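Local coordinates for protein AtxE2 (Asticcacaulis excentricus, PDB 5TXC) that hydrolyses the isopeptide bond of the threaded lasso peptides astexin-2 and astexin-3, recognising their knotted shape and releasing linear peptides, at residues A[498-503]-A[538-543]; A[403-408]-A[504-509]. All blocks are in the same frame, centred on the assembly; numbering follows the deposited sequence.

Contact 1: A[498-503]-A[538-543]; sequences NILHTL and INSHRF
With its CG swung opposite the backbone N (chi1 177°), Leu500 carries both methyls across to the 538-543 loop, while Phe543, whose CG lies opposite its own carbonyl carbon (chi1 -47°), sends its ring back to meet one of them, CD1. The setting is the alpha/beta-hydrolase fold: helix 494-512 packs against the exit from helix 528-538, where the chain leaves helical geometry at Asn539 and heads for strand 545-548. The two branches of Leu500 divide the work. CD1 arrives at the edge of the Phe543 ring, near its plane, 4.0 Å from CE2, and CD2 lies 3.8 Å from the backbone O of Asn539. One turn further along the helix, Leu503 CD1 reaches Phe543 CZ at 4.4 Å, coming obliquely to the ring. The joint is thus made mainly by apolar groups, and the polar side chains of the loop find their partners away from segment 498-503. Asn539 ND2 bonds to the backbone oxygens of Ala588 and Phe535. Ser540 OG hydrogen-bonds to Gly536 O, and it also accepts from Arg542 N at 3.2 Å in a nearly straight bond (165°), closing an ST turn. Arg542 CB lies over the centre of one face of the Phe543 ring, 3.8 Å above its plane.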
loop_
_atom_site.group_PDB
_atom_site.type_symbol
_atom_site.label_atom_id
_atom_site.label_comp_id
_atom_site.label_asym_id
_atom_site.label_seq_id
_atom_site.Cartn_x
_atom_site.Cartn_y
_atom_site.Cartn_z
ATOM N N ASN A 498 17.056 -11.079 -11.062
ATOM C CA ASN A 498 17.740 -9.960 -10.433
ATOM C C ASN A 498 17.210 -9.720 -9.032
ATOM O O ASN A 498 17.984 -9.440 -8.109
ATOM C CB ASN A 498 17.595 -8.720 -11.315
ATOM C CG ASN A 498 18.297 -8.891 -12.686
ATOM O OD1 ASN A 498 19.219 -9.711 -12.829
ATOM N ND2 ASN A 498 17.848 -8.132 -13.694
ATOM N N ILE A 499 15.902 -9.866 -8.835
ATOM C CA ILE A 499 15.369 -9.750 -7.476
ATOM C C ILE A 499 15.914 -10.870 -6.596
ATOM O O ILE A 499 16.451 -10.618 -5.508
ATOM C CB ILE A 499 13.829 -9.743 -7.491
ATOM C CG1 ILE A 499 13.314 -8.488 -8.193
ATOM C CG2 ILE A 499 13.257 -9.900 -6.073
ATOM C CD1 ILE A 499 11.802 -8.425 -8.260
ATOM N N LEU A 500 15.863 -12.113 -7.085
ATOM C CA LEU A 500 16.362 -13.243 -6.294
ATOM C C LEU A 500 17.855 -13.110 -5.995
ATOM O O LEU A 500 18.294 -13.360 -4.864
ATOM C CB LEU A 500 16.064 -14.555 -7.007
ATOM C CG LEU A 500 16.589 -15.841 -6.351
ATOM C CD1 LEU A 500 15.993 -16.076 -5.000
ATOM C CD2 LEU A 500 16.286 -16.984 -7.252
ATOM N N HIS A 501 18.656 -12.718 -6.991
ATOM C CA HIS A 501 20.090 -12.555 -6.742
ATOM C C HIS A 501 20.357 -11.473 -5.704
ATOM O O HIS A 501 21.264 -11.609 -4.865
ATOM C CB HIS A 501 20.819 -12.268 -8.044
ATOM C CG HIS A 501 20.990 -13.489 -8.894
ATOM N ND1 HIS A 501 21.140 -13.438 -10.264
ATOM C CD2 HIS A 501 20.980 -14.806 -8.565
ATOM C CE1 HIS A 501 21.251 -14.672 -10.735
ATOM N NE2 HIS A 501 21.149 -15.520 -9.724
ATOM N N THR A 502 19.539 -10.417 -5.714
ATOM C CA THR A 502 19.653 -9.364 -4.714
ATOM C C THR A 502 19.371 -9.899 -3.316
ATOM O O THR A 502 20.084 -9.569 -2.363
ATOM C CB THR A 502 18.681 -8.232 -5.051
ATOM O OG1 THR A 502 18.898 -7.807 -6.405
ATOM C CG2 THR A 502 18.871 -7.063 -4.105
ATOM N N LEU A 503 18.325 -10.716 -3.177
ATOM C CA LEU A 503 18.033 -11.350 -1.899
ATOM C C LEU A 503 19.211 -12.180 -1.428
ATOM O O LEU A 503 19.630 -12.088 -0.268
ATOM C CB LEU A 503 16.794 -12.237 -2.022
ATOM C CG LEU A 503 15.423 -11.580 -1.893
ATOM C CD1 LEU A 503 14.321 -12.609 -2.115
ATOM C CD2 LEU A 503 15.256 -10.900 -0.536
ATOM N N ILE A 538 11.521 -22.291 -6.189
ATOM C CA ILE A 538 11.826 -23.152 -7.330
ATOM C C ILE A 538 13.284 -23.009 -7.749
ATOM O O ILE A 538 13.934 -23.996 -8.111
ATOM C CB ILE A 538 10.910 -22.844 -8.529
ATOM C CG1 ILE A 538 9.429 -23.065 -8.216
ATOM C CG2 ILE A 538 11.299 -23.693 -9.692
ATOM C CD1 ILE A 538 9.193 -24.213 -7.345
ATOM N N ASN A 539 13.816 -21.787 -7.758
ATOM C CA ASN A 539 15.085 -21.511 -8.428
ATOM C C ASN A 539 16.241 -21.270 -7.475
ATOM O O ASN A 539 17.228 -20.638 -7.853
ATOM C CB ASN A 539 14.935 -20.338 -9.393
ATOM C CG ASN A 539 13.974 -20.642 -10.514
ATOM O OD1 ASN A 539 14.353 -21.278 -11.493
ATOM N ND2 ASN A 539 12.737 -20.183 -10.394
ATOM N N SER A 540 16.117 -21.706 -6.235
ATOM C CA SER A 540 17.246 -21.703 -5.327
ATOM C C SER A 540 16.933 -22.652 -4.182
ATOM O O SER A 540 15.782 -23.065 -3.981
ATOM C CB SER A 540 17.544 -20.295 -4.811
ATOM O OG SER A 540 16.780 -20.017 -3.674
ATOM N N HIS A 541 17.978 -22.967 -3.419
ATOM C CA HIS A 541 17.881 -23.735 -2.186
ATOM C C HIS A 541 18.171 -22.859 -0.979
ATOM O O HIS A 541 18.597 -23.355 0.065
ATOM C CB HIS A 541 18.856 -24.915 -2.189
ATOM C CG HIS A 541 18.513 -25.997 -3.168
ATOM N ND1 HIS A 541 18.903 -25.963 -4.493
ATOM C CD2 HIS A 541 17.804 -27.144 -3.013
ATOM C CE1 HIS A 541 18.458 -27.047 -5.108
ATOM N NE2 HIS A 541 17.786 -27.777 -4.234
ATOM N N ARG A 542 17.882 -21.560 -1.085
ATOM C CA ARG A 542 18.240 -20.653 -0.012
ATOM C C ARG A 542 17.272 -20.705 1.156
ATOM O O ARG A 542 17.659 -20.331 2.266
ATOM C CB ARG A 542 18.287 -19.221 -0.530
ATOM C CG ARG A 542 19.347 -18.987 -1.561
ATOM C CD ARG A 542 20.685 -19.311 -1.012
ATOM N NE ARG A 542 21.693 -18.870 -1.957
ATOM C CZ ARG A 542 22.696 -18.050 -1.676
ATOM N NH1 ARG A 542 22.863 -17.592 -0.444
ATOM N NH2 ARG A 542 23.542 -17.715 -2.638
ATOM N N PHE A 543 16.054 -21.205 0.958
ATOM C CA PHE A 543 14.971 -20.996 1.908
ATOM C C PHE A 543 14.518 -22.309 2.513
ATOM O O PHE A 543 14.236 -23.265 1.790
ATOM C CB PHE A 543 13.795 -20.286 1.231
ATOM C CG PHE A 543 14.224 -19.086 0.417
ATOM C CD1 PHE A 543 14.631 -17.918 1.045
ATOM C CD2 PHE A 543 14.244 -19.143 -0.976
ATOM C CE1 PHE A 543 15.046 -16.819 0.312
ATOM C CE2 PHE A 543 14.658 -18.041 -1.724
ATOM C CZ PHE A 543 15.064 -16.871 -1.074
#

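Contact 2: A[403-408]-A[504-509]; sequences ERLTLR and EDLIDD
The shortest polar bond here, 2.9 Å from Asp508 N to Glu504 O, and the bond from Asp509 N to Asp505 O close the turn of helix on which Asp505, Leu506 and Asp509 meet Leu405 and Leu407. In the alpha/beta-hydrolase fold this is a helix-on-sheet contact: helix 494-512, on the connection between strands 463-467 and 521-525, packs on strand 401-408, the outermost strand at one margin of the eight-stranded sheet. The strand segment and the helix segment run at 122° to each other, their axes 9.7 Å apart at the closest approach. Alternation along the strand points the CB atoms of Leu405 and Leu407 at the helix and turns those of Thr406 and Arg408 from it.

Leu407 does most of the touching through one methyl, CD1. It sits 3.6 Å from Leu506 CD2, and 3.9 Å from Asp505 CB, whose side chain it meets at about a right angle. Leu506 does not aim its CB straight at the strand; with CG opposite the carbonyl carbon (chi1 -72°), its CD2 comes round to meet Leu407, and also lies 4.3 Å from Leu405 CB. Leu465 and Phe467 of strand 463-467 also touch Leu506, tying it to the sheet. The acids beside this apolar patch turn to arginines: Asp505 OD1 forms a salt bridge with Arg410 NH2, while Asp509 OD2 has a long, weak ion pair with Arg513. The same OD2 of Asp509 lies 4.3 Å from Leu405 CD2.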
loop_
_atom_site.group_PDB
_atom_site.type_symbol
_atom_site.label_atom_id
_atom_site.label_comp_id
_atom_site.label_asym_id
_atom_site.label_seq_id
_atom_site.Cartn_x
_atom_site.Cartn_y
_atom_site.Cartn_z
ATOM N N GLU A 403 18.643 -1.478 11.635
ATOM C CA GLU A 403 19.846 -1.055 10.929
ATOM C C GLU A 403 19.614 -1.119 9.421
ATOM O O GLU A 403 19.145 -2.138 8.908
ATOM C CB GLU A 403 21.001 -1.956 11.344
ATOM C CG GLU A 403 22.399 -1.564 10.976
ATOM C CD GLU A 403 23.358 -2.658 11.442
ATOM O OE1 GLU A 403 23.096 -3.291 12.509
ATOM O OE2 GLU A 403 24.332 -2.944 10.708
ATOM N N ARG A 404 19.958 -0.065 8.698
ATOM C CA ARG A 404 19.755 -0.077 7.256
ATOM C C ARG A 404 20.925 -0.761 6.537
ATOM O O ARG A 404 22.089 -0.531 6.866
ATOM C CB ARG A 404 19.530 1.350 6.755
ATOM C CG ARG A 404 19.263 1.454 5.271
ATOM C CD ARG A 404 18.293 2.591 4.896
ATOM N NE ARG A 404 16.965 2.253 5.363
ATOM C CZ ARG A 404 15.852 2.871 4.998
ATOM N NH1 ARG A 404 15.889 3.892 4.147
ATOM N NH2 ARG A 404 14.702 2.444 5.470
ATOM N N LEU A 405 20.606 -1.696 5.640
ATOM C CA LEU A 405 21.575 -2.398 4.798
ATOM C C LEU A 405 21.610 -1.750 3.426
ATOM O O LEU A 405 20.563 -1.384 2.878
ATOM C CB LEU A 405 21.197 -3.864 4.615
ATOM C CG LEU A 405 20.934 -4.567 5.931
ATOM C CD1 LEU A 405 20.323 -5.910 5.649
ATOM C CD2 LEU A 405 22.245 -4.695 6.685
ATOM N N THR A 406 22.806 -1.626 2.861
ATOM C CA THR A 406 22.953 -1.067 1.533
ATOM C C THR A 406 23.970 -1.895 0.775
ATOM O O THR A 406 24.952 -2.367 1.342
ATOM C CB THR A 406 23.399 0.420 1.546
ATOM O OG1 THR A 406 24.672 0.528 2.191
ATOM C CG2 THR A 406 22.392 1.326 2.241
ATOM N N LEU A 407 23.714 -2.102 -0.497
ATOM C CA LEU A 407 24.705 -2.763 -1.318
ATOM C C LEU A 407 24.364 -2.394 -2.738
ATOM O O LEU A 407 23.294 -1.852 -3.000
ATOM C CB LEU A 407 24.747 -4.273 -1.061
ATOM C CG LEU A 407 24.048 -5.439 -1.751
ATOM C CD1 LEU A 407 23.686 -6.453 -0.667
ATOM C CD2 LEU A 407 22.851 -5.088 -2.563
ATOM N N ARG A 408 25.288 -2.674 -3.649
ATOM C CA ARG A 408 25.013 -2.608 -5.076
ATOM C C ARG A 408 24.987 -4.039 -5.600
ATOM O O ARG A 408 25.889 -4.829 -5.305
ATOM C CB ARG A 408 26.060 -1.751 -5.800
ATOM C CG ARG A 408 25.849 -1.646 -7.304
ATOM C CD ARG A 408 26.779 -0.620 -7.955
ATOM N NE ARG A 408 26.236 0.735 -7.886
ATOM C CZ ARG A 408 26.721 1.675 -7.081
ATOM N NH1 ARG A 408 27.757 1.386 -6.287
ATOM N NH2 ARG A 408 26.181 2.893 -7.059
ATOM N N GLU A 504 19.762 -12.995 -2.326
ATOM C CA GLU A 504 20.926 -13.808 -1.978
ATOM C C GLU A 504 22.116 -12.939 -1.559
ATOM O O GLU A 504 22.840 -13.280 -0.610
ATOM C CB GLU A 504 21.292 -14.727 -3.158
ATOM C CG GLU A 504 20.218 -15.783 -3.495
ATOM C CD GLU A 504 20.488 -16.623 -4.766
ATOM O OE1 GLU A 504 21.336 -16.250 -5.617
ATOM O OE2 GLU A 504 19.848 -17.694 -4.902
ATOM N N ASP A 505 22.356 -11.822 -2.262
ATOM C CA ASP A 505 23.422 -10.907 -1.839
ATOM C C ASP A 505 23.197 -10.408 -0.417
ATOM O O ASP A 505 24.147 -10.271 0.359
ATOM C CB ASP A 505 23.528 -9.710 -2.783
ATOM C CG ASP A 505 23.895 -10.109 -4.205
ATOM O OD1 ASP A 505 24.497 -11.201 -4.400
ATOM O OD2 ASP A 505 23.547 -9.321 -5.126
ATOM N N LEU A 506 21.944 -10.117 -0.060
ATOM C CA LEU A 506 21.652 -9.589 1.270
ATOM C C LEU A 506 21.842 -10.656 2.344
ATOM O O LEU A 506 22.381 -10.376 3.420
ATOM C CB LEU A 506 20.230 -9.021 1.297
ATOM C CG LEU A 506 20.050 -7.708 0.533
ATOM C CD1 LEU A 506 18.573 -7.398 0.226
ATOM C CD2 LEU A 506 20.653 -6.575 1.342
ATOM N N ILE A 507 21.383 -11.875 2.077
ATOM C CA ILE A 507 21.596 -12.989 2.997
ATOM C C ILE A 507 23.093 -13.231 3.206
ATOM O O ILE A 507 23.580 -13.267 4.344
ATOM C CB ILE A 507 20.878 -14.240 2.468
ATOM C CG1 ILE A 507 19.375 -13.959 2.359
ATOM C CG2 ILE A 507 21.123 -15.418 3.405
ATOM C CD1 ILE A 507 18.619 -14.934 1.446
ATOM N N ASP A 508 23.850 -13.369 2.108
ATOM C CA ASP A 508 25.314 -13.491 2.189
ATOM C C ASP A 508 25.947 -12.403 3.063
ATOM O O ASP A 508 26.891 -12.665 3.818
ATOM C CB ASP A 508 25.938 -13.433 0.784
ATOM C CG ASP A 508 25.635 -14.656 -0.044
ATOM O OD1 ASP A 508 25.118 -15.638 0.530
ATOM O OD2 ASP A 508 25.941 -14.661 -1.261
ATOM N N ASP A 509 25.480 -11.165 2.931
ATOM C CA ASP A 509 26.030 -10.076 3.725
ATOM C C ASP A 509 25.787 -10.296 5.214
ATOM O O ASP A 509 26.680 -10.075 6.037
ATOM C CB ASP A 509 25.423 -8.752 3.272
ATOM C CG ASP A 509 26.044 -7.571 3.971
ATOM O OD1 ASP A 509 27.167 -7.177 3.573
ATOM O OD2 ASP A 509 25.441 -7.074 4.951
#

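In the fold
One helix, 494-512, serves both contacts: consecutive segments of it face the 538-543 loop in contact 1 and strand 403-408 in contact 2, whose centres are 13 Å apart. They meet directly where Arg542 NH1 forms a salt bridge with Asp508 OD1, 3.1 Å away, and where Phe543 CE1 approaches Ile507 CD1 at 4.2 Å. Helix 528-538, which leads into the loop of contact 1, directly follows the nucleophile Ser527. The side chain of Tyr438, which stabilises the alkoxide intermediate, is about 11 Å from that of Leu503 and about 12 Å from that of Leu506. Both contacts join helix 494-512 to its neighbours in the hydrolase fold, one to the loop before strand 545-548, the other to the edge strand of the sheet.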